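Local atomic coordinates of oligopeptide ABC transporter, periplasmic oligopeptide-binding protein, putative (PDB entry 5IPW), a protein that probably binds oligopeptides in the periplasm and takes part in their uptake as the solute-binding component of an ABC transporter. Residues Glu9-Lys12 / Lys16-Thr19; Ser240-Ile245 / Asp275-Glu280; Pro244-Asp247 / Tyr253-Glu256; Glu469-Glu474 / Tyr479-Ala484; Asp488-Asn493 / Ala515-Ile520. All coordinates share one frame; numbering follows the deposited sequence.

Contact 1 (Glu9-Lys12 / Lys16-Thr19)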
# COMPACT_ATOMS: atom_id res chain seq x y z
N GLU A 9 -21.18 12.87 16.91
CA GLU A 9 -19.81 12.65 17.38
C GLU A 9 -18.87 13.80 17.03
O GLU A 9 -17.96 14.11 17.79
CB GLU A 9 -19.25 11.34 16.82
CG GLU A 9 -19.91 10.09 17.35
CD GLU A 9 -19.85 9.98 18.87
OE1 GLU A 9 -18.75 10.13 19.45
OE2 GLU A 9 -20.93 9.77 19.49
N TYR A 10 -19.09 14.41 15.87
CA TYR A 10 -18.31 15.59 15.47
C TYR A 10 -18.56 16.71 16.47
O TYR A 10 -17.63 17.40 16.89
CB TYR A 10 -18.67 16.05 14.04
CG TYR A 10 -17.99 17.33 13.62
CD1 TYR A 10 -16.64 17.35 13.32
CD2 TYR A 10 -18.70 18.53 13.54
CE1 TYR A 10 -16.00 18.52 12.95
CE2 TYR A 10 -18.07 19.71 13.17
CZ TYR A 10 -16.72 19.70 12.88
OH TYR A 10 -16.08 20.87 12.50
N TYR A 11 -19.82 16.89 16.82
CA TYR A 11 -20.21 17.88 17.82
C TYR A 11 -19.59 17.61 19.18
O TYR A 11 -19.11 18.53 19.84
CB TYR A 11 -21.73 17.92 17.95
CG TYR A 11 -22.20 18.78 19.08
CD1 TYR A 11 -21.89 20.14 19.11
CD2 TYR A 11 -22.93 18.25 20.15
CE1 TYR A 11 -22.31 20.95 20.14
CE2 TYR A 11 -23.35 19.05 21.20
CZ TYR A 11 -23.04 20.40 21.18
OH TYR A 11 -23.44 21.23 22.21
N LYS A 12 -19.62 16.35 19.62
CA LYS A 12 -19.02 15.99 20.89
C LYS A 12 -17.54 16.33 20.91
O LYS A 12 -17.03 16.81 21.91
CB LYS A 12 -19.23 14.51 21.20
CG LYS A 12 -20.63 14.20 21.73
CD LYS A 12 -20.91 12.71 21.82
CE LYS A 12 -19.93 11.98 22.74
NZ LYS A 12 -20.25 10.52 22.83
N LYS A 16 -19.01 22.10 17.58
CA LYS A 16 -19.71 22.66 16.42
C LYS A 16 -20.79 21.71 15.99
O LYS A 16 -20.56 20.51 15.88
CB LYS A 16 -18.76 22.82 15.24
CG LYS A 16 -17.73 23.93 15.38
CD LYS A 16 -16.37 23.44 14.92
CE LYS A 16 -15.73 24.33 13.87
NZ LYS A 16 -14.40 23.78 13.51
N LYS A 17 -21.97 22.25 15.72
CA LYS A 17 -23.06 21.48 15.18
C LYS A 17 -23.12 21.67 13.68
O LYS A 17 -22.87 22.77 13.18
CB LYS A 17 -24.41 21.93 15.76
CG LYS A 17 -24.63 21.60 17.23
CD LYS A 17 -25.99 22.11 17.69
CE LYS A 17 -26.12 22.10 19.21
NZ LYS A 17 -26.12 20.72 19.77
N ILE A 18 -23.47 20.61 12.98
CA ILE A 18 -23.88 20.70 11.60
C ILE A 18 -25.40 20.81 11.64
O ILE A 18 -26.08 19.85 12.01
CB ILE A 18 -23.46 19.46 10.80
CG1 ILE A 18 -21.94 19.37 10.76
CG2 ILE A 18 -23.99 19.52 9.38
CD1 ILE A 18 -21.43 17.97 10.49
N THR A 19 -25.93 21.98 11.28
CA THR A 19 -27.35 22.28 11.47
C THR A 19 -28.17 22.24 10.18
O THR A 19 -29.40 22.38 10.21
CB THR A 19 -27.53 23.67 12.12
OG1 THR A 19 -27.04 24.69 11.23
CG2 THR A 19 -26.77 23.76 13.45
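Tyr10 points from its helix toward Lys16 and Ile18, and its ring lies against both. CG sits anti to the backbone N (chi1 175°), which carries the ring out over the chain that follows the helix. Tyr10 CE2 meets Lys16 CB at 3.8 Å. Tyr10 OH lies alongside the end of the lysine, 3.5 Å from Lys16 NZ, with no hydrogen bond between them. CD2 of Tyr10 touches Ile18 CD1 at 4.1 Å, the two side chains crossing at about a right angle. Tyr10 and Ile18 both also rest on Val49 of strand 48-51. The contact is a helix C-terminus whose following loop doubles back beside Tyr10 and Tyr11 of helix 7-14. Thr14 OG1 is hydrogen-bonded to both Tyr10 O and Lys16 N and so ties the turn together. Next, Tyr11 CA lies 3.3 Å from Lys16 O in a CH...O contact, and the same oxygen reaches the edge of the Tyr11 ring in its plane. Lys17 runs beside this ring, pointing the same way. The lysine bends at its last torsion (chi4 -67°), which brings Lys17 NZ over one ring face in a cation-pi contact, 3.7 Å from the centroid of Tyr11.

Contact 2 (Ser240-Ile245 / Asp275-Glu280)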
# COMPACT_ATOMS: atom_id res chain seq x y z
N SER A 240 -19.79 4.74 -4.41
CA SER A 240 -18.66 5.65 -4.65
C SER A 240 -19.11 7.11 -4.81
O SER A 240 -20.26 7.38 -5.17
CB SER A 240 -17.90 5.22 -5.90
OG SER A 240 -17.25 3.99 -5.69
N PRO A 241 -18.21 8.05 -4.55
CA PRO A 241 -18.51 9.48 -4.76
C PRO A 241 -18.76 9.86 -6.23
O PRO A 241 -19.43 10.86 -6.50
CB PRO A 241 -17.26 10.17 -4.23
CG PRO A 241 -16.18 9.15 -4.35
CD PRO A 241 -16.85 7.86 -4.01
N TRP A 242 -18.22 9.09 -7.17
CA TRP A 242 -18.59 9.28 -8.57
C TRP A 242 -18.88 7.93 -9.22
O TRP A 242 -18.45 6.89 -8.72
CB TRP A 242 -17.49 10.00 -9.36
CG TRP A 242 -17.04 11.31 -8.82
CD1 TRP A 242 -17.59 12.52 -9.08
CD2 TRP A 242 -15.92 11.55 -7.97
NE1 TRP A 242 -16.89 13.51 -8.43
CE2 TRP A 242 -15.85 12.93 -7.75
CE3 TRP A 242 -14.95 10.72 -7.38
CZ2 TRP A 242 -14.87 13.52 -6.95
CZ3 TRP A 242 -13.97 11.30 -6.60
CH2 TRP A 242 -13.94 12.69 -6.40
N LYS A 243 -19.62 7.99 -10.33
CA LYS A 243 -20.07 6.81 -11.08
C LYS A 243 -19.82 7.05 -12.58
O LYS A 243 -19.94 8.19 -13.05
CB LYS A 243 -21.56 6.56 -10.86
CG LYS A 243 -22.44 7.68 -11.39
CD LYS A 243 -23.93 7.51 -11.14
CE LYS A 243 -24.67 8.76 -11.64
NZ LYS A 243 -26.13 8.76 -11.33
N PRO A 244 -19.49 6.00 -13.35
CA PRO A 244 -19.28 6.20 -14.78
C PRO A 244 -20.56 6.49 -15.56
O PRO A 244 -21.55 5.80 -15.39
CB PRO A 244 -18.68 4.86 -15.24
CG PRO A 244 -19.10 3.88 -14.20
CD PRO A 244 -19.11 4.64 -12.91
N ILE A 245 -20.53 7.53 -16.40
CA ILE A 245 -21.64 7.79 -17.31
C ILE A 245 -21.28 7.64 -18.81
O ILE A 245 -22.14 7.84 -19.66
CB ILE A 245 -22.29 9.17 -17.05
CG1 ILE A 245 -21.26 10.30 -17.14
CG2 ILE A 245 -22.96 9.18 -15.69
CD1 ILE A 245 -21.89 11.68 -17.24
N ASP A 275 -18.11 17.96 -9.48
CA ASP A 275 -19.28 17.42 -10.16
C ASP A 275 -18.92 16.26 -11.10
O ASP A 275 -19.62 15.24 -11.14
CB ASP A 275 -19.98 18.52 -10.97
CG ASP A 275 -20.78 19.49 -10.11
OD1 ASP A 275 -21.14 19.15 -8.96
OD2 ASP A 275 -21.09 20.60 -10.61
N TYR A 276 -17.85 16.44 -11.86
CA TYR A 276 -17.43 15.46 -12.85
C TYR A 276 -15.92 15.29 -12.83
O TYR A 276 -15.19 16.25 -12.57
CB TYR A 276 -17.82 15.92 -14.25
CG TYR A 276 -19.29 16.04 -14.47
CD1 TYR A 276 -20.04 14.96 -14.89
CD2 TYR A 276 -19.93 17.25 -14.29
CE1 TYR A 276 -21.40 15.07 -15.11
CE2 TYR A 276 -21.29 17.38 -14.50
CZ TYR A 276 -22.02 16.28 -14.90
OH TYR A 276 -23.38 16.41 -15.10
N VAL A 277 -15.47 14.08 -13.10
CA VAL A 277 -14.05 13.84 -13.33
C VAL A 277 -13.93 13.11 -14.66
O VAL A 277 -14.56 12.08 -14.87
CB VAL A 277 -13.34 13.12 -12.16
CG1 VAL A 277 -14.30 12.31 -11.32
CG2 VAL A 277 -12.18 12.26 -12.64
N ARG A 278 -13.15 13.70 -15.57
CA ARG A 278 -13.01 13.16 -16.91
C ARG A 278 -11.58 12.75 -17.22
O ARG A 278 -10.63 13.51 -17.00
CB ARG A 278 -13.57 14.14 -17.96
CG ARG A 278 -12.59 14.97 -18.77
CD ARG A 278 -13.34 16.12 -19.44
NE ARG A 278 -12.99 16.33 -20.84
CZ ARG A 278 -11.97 17.06 -21.30
NH1 ARG A 278 -11.12 17.67 -20.48
NH2 ARG A 278 -11.79 17.19 -22.61
N HIS A 279 -11.43 11.51 -17.68
CA HIS A 279 -10.15 10.99 -18.14
C HIS A 279 -10.14 11.00 -19.66
O HIS A 279 -11.08 10.50 -20.30
CB HIS A 279 -9.93 9.57 -17.64
CG HIS A 279 -9.75 9.48 -16.16
ND1 HIS A 279 -10.78 9.70 -15.27
CD2 HIS A 279 -8.67 9.17 -15.42
CE1 HIS A 279 -10.33 9.55 -14.04
NE2 HIS A 279 -9.06 9.21 -14.10
N GLU A 280 -9.09 11.59 -20.24
CA GLU A 280 -8.82 11.46 -21.66
C GLU A 280 -7.95 10.24 -21.93
O GLU A 280 -6.93 10.05 -21.26
CB GLU A 280 -8.14 12.71 -22.19
CG GLU A 280 -8.07 12.75 -23.72
CD GLU A 280 -7.61 14.09 -24.27
OE1 GLU A 280 -7.67 15.12 -23.56
OE2 GLU A 280 -7.19 14.09 -25.44
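Val277 CG1 sits over one face of the Trp242 indole in a CH-pi contact. The methyl lies 3.8 Å from the centroid of the five-membered ring of Trp242 and only 7° off the ring normal. The two residues belong to next-but-one strands of a mixed four-stranded sheet. Strand 252-257 runs between 242-244 and 276-281, so no backbone bond joins the segments and side chains make the contact. Leu255 of that middle strand touches both Trp242 and Val277. The indole leaves its strand with CG anti to the carbonyl carbon (chi1 -55°), which lets it reach across the middle strand to the valine. Asp275 O lies at the indole edge, near its plane. A second, smaller contact joins Ile245 CD1 to the edge of the Tyr276 ring, 4.0 Å from CE1.

Further out, Trp242 NE1 is hydrogen-bonded to Ile274 O, which fixes the turn of the indole. Ile80 of helix 73-80 also packs on this ring. With an alanine in place of the indole, Val277 would probably lose its aromatic cover and Ile274 O its N-H partner. Asp275 OD1 forms a salt bridge with Arg257, and Tyr276 OH is hydrogen-bonded to Glu256 OE1. On the indole face opposite the valine, Pro241 CB stands 3.9 Å above the ring plane of Trp242, offset toward the rim.

Contact 3 (Pro244-Asp247 / Tyr253-Glu256)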
# COMPACT_ATOMS: atom_id res chain seq x y z
N PRO A 244 -19.49 6.00 -13.35
CA PRO A 244 -19.28 6.20 -14.78
C PRO A 244 -20.56 6.49 -15.56
O PRO A 244 -21.55 5.80 -15.39
CB PRO A 244 -18.68 4.86 -15.24
CG PRO A 244 -19.10 3.88 -14.20
CD PRO A 244 -19.11 4.64 -12.91
N ILE A 245 -20.53 7.53 -16.40
CA ILE A 245 -21.64 7.79 -17.31
C ILE A 245 -21.28 7.64 -18.81
O ILE A 245 -22.14 7.84 -19.66
CB ILE A 245 -22.29 9.17 -17.05
CG1 ILE A 245 -21.26 10.30 -17.14
CG2 ILE A 245 -22.96 9.18 -15.69
CD1 ILE A 245 -21.89 11.68 -17.24
N THR A 246 -20.04 7.27 -19.12
CA THR A 246 -19.64 6.96 -20.50
C THR A 246 -18.81 5.69 -20.56
O THR A 246 -18.35 5.18 -19.53
CB THR A 246 -18.83 8.11 -21.17
OG1 THR A 246 -17.51 8.18 -20.61
CG2 THR A 246 -19.54 9.44 -21.03
N ASP A 247 -18.62 5.17 -21.77
CA ASP A 247 -17.86 3.95 -22.00
C ASP A 247 -16.37 4.27 -21.86
O ASP A 247 -15.93 5.32 -22.31
CB ASP A 247 -18.15 3.40 -23.40
CG ASP A 247 -17.70 1.96 -23.57
OD1 ASP A 247 -18.41 1.06 -23.07
OD2 ASP A 247 -16.64 1.73 -24.18
N TYR A 253 -13.59 9.26 -20.80
CA TYR A 253 -14.27 8.43 -19.81
C TYR A 253 -14.71 9.34 -18.67
O TYR A 253 -13.87 9.91 -17.97
CB TYR A 253 -13.33 7.34 -19.30
CG TYR A 253 -13.94 6.41 -18.28
CD1 TYR A 253 -15.14 5.76 -18.53
CD2 TYR A 253 -13.30 6.15 -17.07
CE1 TYR A 253 -15.69 4.90 -17.60
CE2 TYR A 253 -13.84 5.29 -16.14
CZ TYR A 253 -15.04 4.67 -16.41
OH TYR A 253 -15.58 3.81 -15.48
N ILE A 254 -16.02 9.49 -18.49
CA ILE A 254 -16.56 10.48 -17.56
C ILE A 254 -17.24 9.85 -16.35
O ILE A 254 -18.10 8.97 -16.49
CB ILE A 254 -17.54 11.44 -18.25
CG1 ILE A 254 -16.83 12.14 -19.43
CG2 ILE A 254 -18.07 12.46 -17.25
CD1 ILE A 254 -17.71 13.08 -20.23
N LEU A 255 -16.84 10.32 -15.16
CA LEU A 255 -17.53 9.98 -13.91
C LEU A 255 -18.36 11.17 -13.45
O LEU A 255 -17.92 12.30 -13.50
CB LEU A 255 -16.54 9.60 -12.82
CG LEU A 255 -15.47 8.58 -13.19
CD1 LEU A 255 -14.38 8.61 -12.15
CD2 LEU A 255 -16.03 7.18 -13.31
N GLU A 256 -19.58 10.89 -13.02
CA GLU A 256 -20.49 11.91 -12.52
C GLU A 256 -20.71 11.69 -11.03
O GLU A 256 -20.65 10.56 -10.53
CB GLU A 256 -21.82 11.85 -13.27
CG GLU A 256 -22.81 12.94 -12.92
CD GLU A 256 -24.10 12.86 -13.72
OE1 GLU A 256 -24.43 13.84 -14.42
OE2 GLU A 256 -24.77 11.81 -13.67
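Two hydrogen bonds join Ile245 and Thr246 to Ile254. The backbone bond runs from Ile245 N to Ile254 O at 2.8 Å. The second replaces a backbone acceptor with a side chain: Ile254 N donates to Thr246 OG1 at 2.9 Å. The threonine hydroxyl lies between its own backbone N and carbonyl carbon (chi1 72°), which turns it toward the strand. OG1 is also hydrogen-bonded to Phe252 O, so two backbone groups of the same strand hold it.

Pro244 and Leu255 form an antiparallel non-hydrogen-bonded pair, their CA atoms 4.3 Å apart. Beside this pair, Pro244 CA makes a CH...O contact with Ile254 O.

The apolar contacts fall on two faces. On one, Pro244 CD meets Leu255 CD2 at 4.0 Å, while Pro244 CB lies 3.8 Å from Tyr253 CE1. On the other, Ile245 CG1 packs on Ile254 CG2 at 3.9 Å, and Ile245 CG2 touches Glu256 CB. Thr246 CG2 adds to this side against Ile254 CB.

The Tyr253 ring also receives Thr246 O at its edge, near its plane, and its OH is hydrogen-bonded to Leu231 O.

The segments form part of a beta hairpin whose second strand, 252-257, continues into the sheet and pairs with strand 276-281 on its far side. From helix 73-80, Ile76 packs on Tyr253 and Ile80 on Leu255, and Trp67 of strand 62-67 stacks on Tyr253.

Contact 4 (Glu469-Glu474 / Tyr479-Ala484)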
# COMPACT_ATOMS: atom_id res chain seq x y z
N GLU A 469 33.35 -7.66 -6.06
CA GLU A 469 33.03 -7.55 -7.48
C GLU A 469 31.52 -7.61 -7.63
O GLU A 469 30.81 -8.00 -6.70
CB GLU A 469 33.66 -8.69 -8.29
CG GLU A 469 35.18 -8.77 -8.19
CD GLU A 469 35.90 -7.54 -8.73
OE1 GLU A 469 35.32 -6.79 -9.54
OE2 GLU A 469 37.06 -7.34 -8.33
N ILE A 470 31.04 -7.22 -8.80
CA ILE A 470 29.62 -7.08 -9.05
C ILE A 470 29.23 -7.98 -10.21
O ILE A 470 29.71 -7.80 -11.33
CB ILE A 470 29.28 -5.62 -9.41
CG1 ILE A 470 29.73 -4.65 -8.31
CG2 ILE A 470 27.79 -5.46 -9.70
CD1 ILE A 470 29.17 -4.93 -6.93
N GLU A 471 28.36 -8.95 -9.95
CA GLU A 471 27.79 -9.75 -11.04
C GLU A 471 26.33 -9.37 -11.24
O GLU A 471 25.55 -9.30 -10.29
CB GLU A 471 27.98 -11.27 -10.81
CG GLU A 471 27.21 -11.90 -9.65
CD GLU A 471 27.41 -13.42 -9.55
OE1 GLU A 471 26.72 -14.05 -8.72
OE2 GLU A 471 28.23 -13.99 -10.29
N ASN A 472 25.99 -9.09 -12.49
CA ASN A 472 24.64 -8.75 -12.87
C ASN A 472 24.02 -9.95 -13.57
O ASN A 472 24.41 -10.29 -14.68
CB ASN A 472 24.66 -7.54 -13.81
CG ASN A 472 23.27 -7.10 -14.23
OD1 ASN A 472 22.36 -7.03 -13.41
ND2 ASN A 472 23.09 -6.82 -15.51
N LEU A 473 23.06 -10.58 -12.91
CA LEU A 473 22.44 -11.78 -13.45
C LEU A 473 21.07 -11.47 -14.02
O LEU A 473 20.38 -10.57 -13.55
CB LEU A 473 22.30 -12.86 -12.37
CG LEU A 473 23.54 -13.14 -11.51
CD1 LEU A 473 23.24 -14.25 -10.52
CD2 LEU A 473 24.74 -13.50 -12.38
N GLU A 474 20.70 -12.24 -15.03
CA GLU A 474 19.34 -12.22 -15.54
C GLU A 474 18.34 -12.65 -14.44
O GLU A 474 18.63 -13.52 -13.62
CB GLU A 474 19.28 -13.11 -16.79
CG GLU A 474 17.89 -13.44 -17.31
CD GLU A 474 17.35 -14.74 -16.75
OE1 GLU A 474 18.11 -15.73 -16.66
OE2 GLU A 474 16.15 -14.77 -16.39
N TYR A 479 17.17 -15.48 -9.20
CA TYR A 479 16.24 -16.11 -8.27
C TYR A 479 16.58 -17.57 -7.99
O TYR A 479 16.36 -18.05 -6.87
CB TYR A 479 14.79 -16.01 -8.77
CG TYR A 479 14.10 -14.71 -8.42
CD1 TYR A 479 13.91 -14.34 -7.09
CD2 TYR A 479 13.62 -13.87 -9.42
CE1 TYR A 479 13.27 -13.15 -6.77
CE2 TYR A 479 12.98 -12.68 -9.10
CZ TYR A 479 12.81 -12.32 -7.78
OH TYR A 479 12.18 -11.14 -7.47
N GLU A 480 17.10 -18.27 -9.00
CA GLU A 480 17.49 -19.67 -8.85
C GLU A 480 18.76 -19.82 -8.00
O GLU A 480 18.87 -20.73 -7.18
CB GLU A 480 17.65 -20.34 -10.22
CG GLU A 480 16.29 -20.73 -10.82
CD GLU A 480 16.34 -21.17 -12.28
OE1 GLU A 480 17.44 -21.50 -12.77
OE2 GLU A 480 15.26 -21.18 -12.92
N ARG A 481 19.70 -18.90 -8.18
CA ARG A 481 20.85 -18.78 -7.29
C ARG A 481 20.42 -18.52 -5.85
O ARG A 481 20.97 -19.10 -4.92
CB ARG A 481 21.77 -17.65 -7.76
CG ARG A 481 22.47 -17.91 -9.08
CD ARG A 481 23.67 -18.83 -8.93
NE ARG A 481 24.34 -19.02 -10.22
CZ ARG A 481 25.25 -18.20 -10.75
NH1 ARG A 481 25.63 -17.08 -10.13
NH2 ARG A 481 25.78 -18.50 -11.93
N ALA A 482 19.43 -17.65 -5.66
CA ALA A 482 18.96 -17.28 -4.32
C ALA A 482 18.36 -18.46 -3.57
O ALA A 482 18.71 -18.71 -2.43
CB ALA A 482 17.94 -16.17 -4.40
N ASP A 483 17.45 -19.17 -4.22
CA ASP A 483 16.82 -20.33 -3.61
C ASP A 483 17.80 -21.49 -3.34
O ASP A 483 17.53 -22.36 -2.50
CB ASP A 483 15.62 -20.79 -4.45
CG ASP A 483 14.42 -19.85 -4.34
OD1 ASP A 483 14.22 -19.21 -3.29
OD2 ASP A 483 13.64 -19.75 -5.30
N ALA A 484 18.93 -21.51 -4.04
CA ALA A 484 19.92 -22.56 -3.85
C ALA A 484 20.96 -22.21 -2.77
O ALA A 484 21.72 -23.08 -2.36
CB ALA A 484 20.61 -22.86 -5.17
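A strand-turn-helix unit holds this contact: Glu471, near the end of strand 467-472, and Leu473, just past it, meet Arg481 of helix 475-484. The turn between them is short, so the helix begins right after Glu474. Glu474 is the N-cap residue, and its OE2 is hydrogen-bonded to Ser476 N in the first turn.

Across the contact, Glu471 OE1 and Arg481 NH1 form a salt bridge at 3.5 Å. The distance is long, and no hydrogen bond is counted between them. OE1 comes at the edge of the guanidinium, in its plane, but the carboxylate and guanidinium planes are 40° apart. The two side chains cross at a slant. Glu471 is extended beyond CG, which carries the carboxylate toward the helix. The arginine turns sharply at chi2 (-79°), which folds its end back toward the strand. The same carboxylate oxygen is hydrogen-bonded to Thr444 OG1, so OE1 has a hydroxyl partner as well as the arginine.

Leu473 supplies the apolar part. Its CD1 lies 3.7 Å from Arg481 NH1 and 4.0 Å from Arg481 CG, so one methyl touches both the charged end and the aliphatic stem. The leucine crosses the arginine at about a right angle.

Strand 467-472 is an outermost strand of its mixed sheet. It runs parallel to 440-445, with helix 448-462 linking the two in a beta-alpha-beta crossover. Ile470 and Asn472 pack on that helix. Helix 475-484 leads on to strand 489-494, which lies on the other side of 440-445, and Arg481 also touches Asp486 in the connecting loop.

Contact 5 (Asp488-Asn493 / Ala515-Ile520)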
# COMPACT_ATOMS: atom_id res chain seq x y z
N ASP A 488 27.10 -14.94 -2.16
CA ASP A 488 27.72 -14.29 -1.02
C ASP A 488 26.80 -13.18 -0.50
O ASP A 488 26.54 -13.08 0.70
CB ASP A 488 29.07 -13.68 -1.42
CG ASP A 488 29.99 -14.67 -2.09
OD1 ASP A 488 30.02 -15.83 -1.63
OD2 ASP A 488 30.67 -14.32 -3.06
N ALA A 489 26.32 -12.35 -1.43
CA ALA A 489 25.44 -11.25 -1.09
C ALA A 489 24.46 -10.91 -2.22
O ALA A 489 24.82 -10.93 -3.40
CB ALA A 489 26.26 -10.03 -0.73
N MET A 490 23.22 -10.61 -1.82
CA MET A 490 22.12 -10.27 -2.73
C MET A 490 21.62 -8.86 -2.46
O MET A 490 21.32 -8.51 -1.31
CB MET A 490 20.94 -11.23 -2.49
CG MET A 490 21.16 -12.67 -2.92
SD MET A 490 21.06 -12.85 -4.70
CE MET A 490 20.96 -14.62 -4.86
N VAL A 491 21.49 -8.05 -3.52
CA VAL A 491 20.85 -6.74 -3.38
C VAL A 491 19.43 -6.77 -3.94
O VAL A 491 19.13 -7.44 -4.94
CB VAL A 491 21.67 -5.56 -3.99
CG1 VAL A 491 23.17 -5.81 -3.88
CG2 VAL A 491 21.27 -5.27 -5.43
N TRP A 492 18.56 -6.02 -3.27
CA TRP A 492 17.18 -5.84 -3.69
C TRP A 492 16.70 -4.52 -3.11
O TRP A 492 17.28 -4.03 -2.14
CB TRP A 492 16.31 -6.98 -3.15
CG TRP A 492 14.97 -7.13 -3.81
CD1 TRP A 492 13.75 -6.84 -3.26
CD2 TRP A 492 14.71 -7.64 -5.11
NE1 TRP A 492 12.75 -7.13 -4.15
CE2 TRP A 492 13.31 -7.63 -5.30
CE3 TRP A 492 15.52 -8.11 -6.15
CZ2 TRP A 492 12.71 -8.06 -6.48
CZ3 TRP A 492 14.92 -8.54 -7.31
CH2 TRP A 492 13.54 -8.51 -7.47
N ASN A 493 15.64 -3.96 -3.69
CA ASN A 493 15.02 -2.77 -3.11
C ASN A 493 14.33 -3.15 -1.81
O ASN A 493 14.36 -4.31 -1.40
CB ASN A 493 14.03 -2.14 -4.08
CG ASN A 493 12.84 -3.04 -4.38
OD1 ASN A 493 12.11 -3.46 -3.48
ND2 ASN A 493 12.65 -3.33 -5.66
N ALA A 515 10.35 -16.34 1.41
CA ALA A 515 11.27 -15.64 2.28
C ALA A 515 11.95 -14.49 1.56
O ALA A 515 12.11 -14.52 0.34
CB ALA A 515 12.32 -16.61 2.81
N ASP A 516 12.35 -13.48 2.32
CA ASP A 516 13.23 -12.45 1.80
C ASP A 516 14.64 -12.98 1.77
O ASP A 516 14.98 -13.91 2.49
CB ASP A 516 13.19 -11.19 2.66
CG ASP A 516 13.95 -10.04 2.02
OD1 ASP A 516 13.39 -9.43 1.08
OD2 ASP A 516 15.10 -9.78 2.43
N PHE A 517 15.47 -12.37 0.95
CA PHE A 517 16.84 -12.81 0.78
C PHE A 517 17.63 -12.89 2.08
O PHE A 517 18.44 -13.80 2.23
CB PHE A 517 17.57 -11.89 -0.19
CG PHE A 517 16.95 -11.86 -1.55
CD1 PHE A 517 16.80 -13.03 -2.27
CD2 PHE A 517 16.51 -10.68 -2.11
CE1 PHE A 517 16.23 -13.02 -3.53
CE2 PHE A 517 15.94 -10.66 -3.36
CZ PHE A 517 15.80 -11.83 -4.08
N TRP A 518 17.39 -11.97 3.02
CA TRP A 518 18.27 -11.86 4.20
C TRP A 518 18.18 -13.07 5.13
O TRP A 518 19.16 -13.39 5.79
CB TRP A 518 18.09 -10.52 4.96
CG TRP A 518 16.87 -10.37 5.85
CD1 TRP A 518 15.70 -9.76 5.53
CD2 TRP A 518 16.74 -10.79 7.22
NE1 TRP A 518 14.83 -9.79 6.60
CE2 TRP A 518 15.45 -10.41 7.65
CE3 TRP A 518 17.58 -11.45 8.12
CZ2 TRP A 518 14.96 -10.69 8.93
CZ3 TRP A 518 17.10 -11.73 9.41
CH2 TRP A 518 15.80 -11.35 9.79
N TYR A 519 17.04 -13.76 5.16
CA TYR A 519 16.94 -14.97 5.97
C TYR A 519 16.63 -16.22 5.18
O TYR A 519 16.23 -17.23 5.75
CB TYR A 519 15.89 -14.79 7.07
CG TYR A 519 14.48 -14.55 6.60
CD1 TYR A 519 13.62 -15.61 6.34
CD2 TYR A 519 13.99 -13.26 6.46
CE1 TYR A 519 12.32 -15.39 5.93
CE2 TYR A 519 12.69 -13.03 6.05
CZ TYR A 519 11.86 -14.10 5.78
OH TYR A 519 10.57 -13.88 5.37
N ILE A 520 16.84 -16.18 3.87
CA ILE A 520 16.37 -17.26 3.00
C ILE A 520 17.04 -18.60 3.32
O ILE A 520 16.38 -19.63 3.37
CB ILE A 520 16.47 -16.89 1.50
CG1 ILE A 520 15.68 -17.88 0.65
CG2 ILE A 520 17.92 -16.82 1.03
CD1 ILE A 520 15.48 -17.41 -0.77
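Phe517 reaches from its loop to Met490 and Trp492 of strand 489-494. Phe517 CB meets Met490 CB at 4.1 Å. CG is anti to the carbonyl carbon (chi1 -60°), which directs the ring at the strand, and it too touches Met490 CB. Further along, Phe517 CD2 lies 3.8 Å from Trp492 CB. Phe517 CE2 meets the indole itself, 3.7 Å from Trp492 CG. There the edge of Phe517 points at the indole face in an offset edge-to-face pair, planes at 70°, with the centroids of Phe517 and the Trp492 five-membered ring 5.4 Å apart. On the other edge, CE1 packs on Ala482 CB of helix 475-484. Met490 SD stands above the Phe517 face, 5.2 Å from the ring centroid. Losing the ring to an alanine is likely to open a gap between strand and helix and take the edge-on partner from the indole. In the residue before Phe517, Asp516 OD2 accepts from Trp518 N in an Asx turn, and OD1 forms a salt bridge with Arg340. No hydrogen bond crosses between the segments, so they meet through aromatic and aliphatic packing, with the Met490 sulfur only a distant addition.

Along the chain, contact 1 comes first, contacts 2 and 3 share Pro244 and Ile245, and contacts 4 and 5 follow in series. Contacts 2 and 3 lie in one mixed sheet, their centres about 5 Å apart, and are joined by strand 252-257. Contacts 4 and 5, with centres about 10 Å apart, reach another mixed sheet; Ala482 of helix 475-484 packs on Met490 and Phe517. The two groups sit far from each other: the centres of contacts 2 and 5 are about 43 Å apart, on opposite sides of the chain's centre. Contact 1 is about 30 Å from contact 2, centre to centre. Such separate sheets are consistent with the two-lobed build of periplasmic binding proteins.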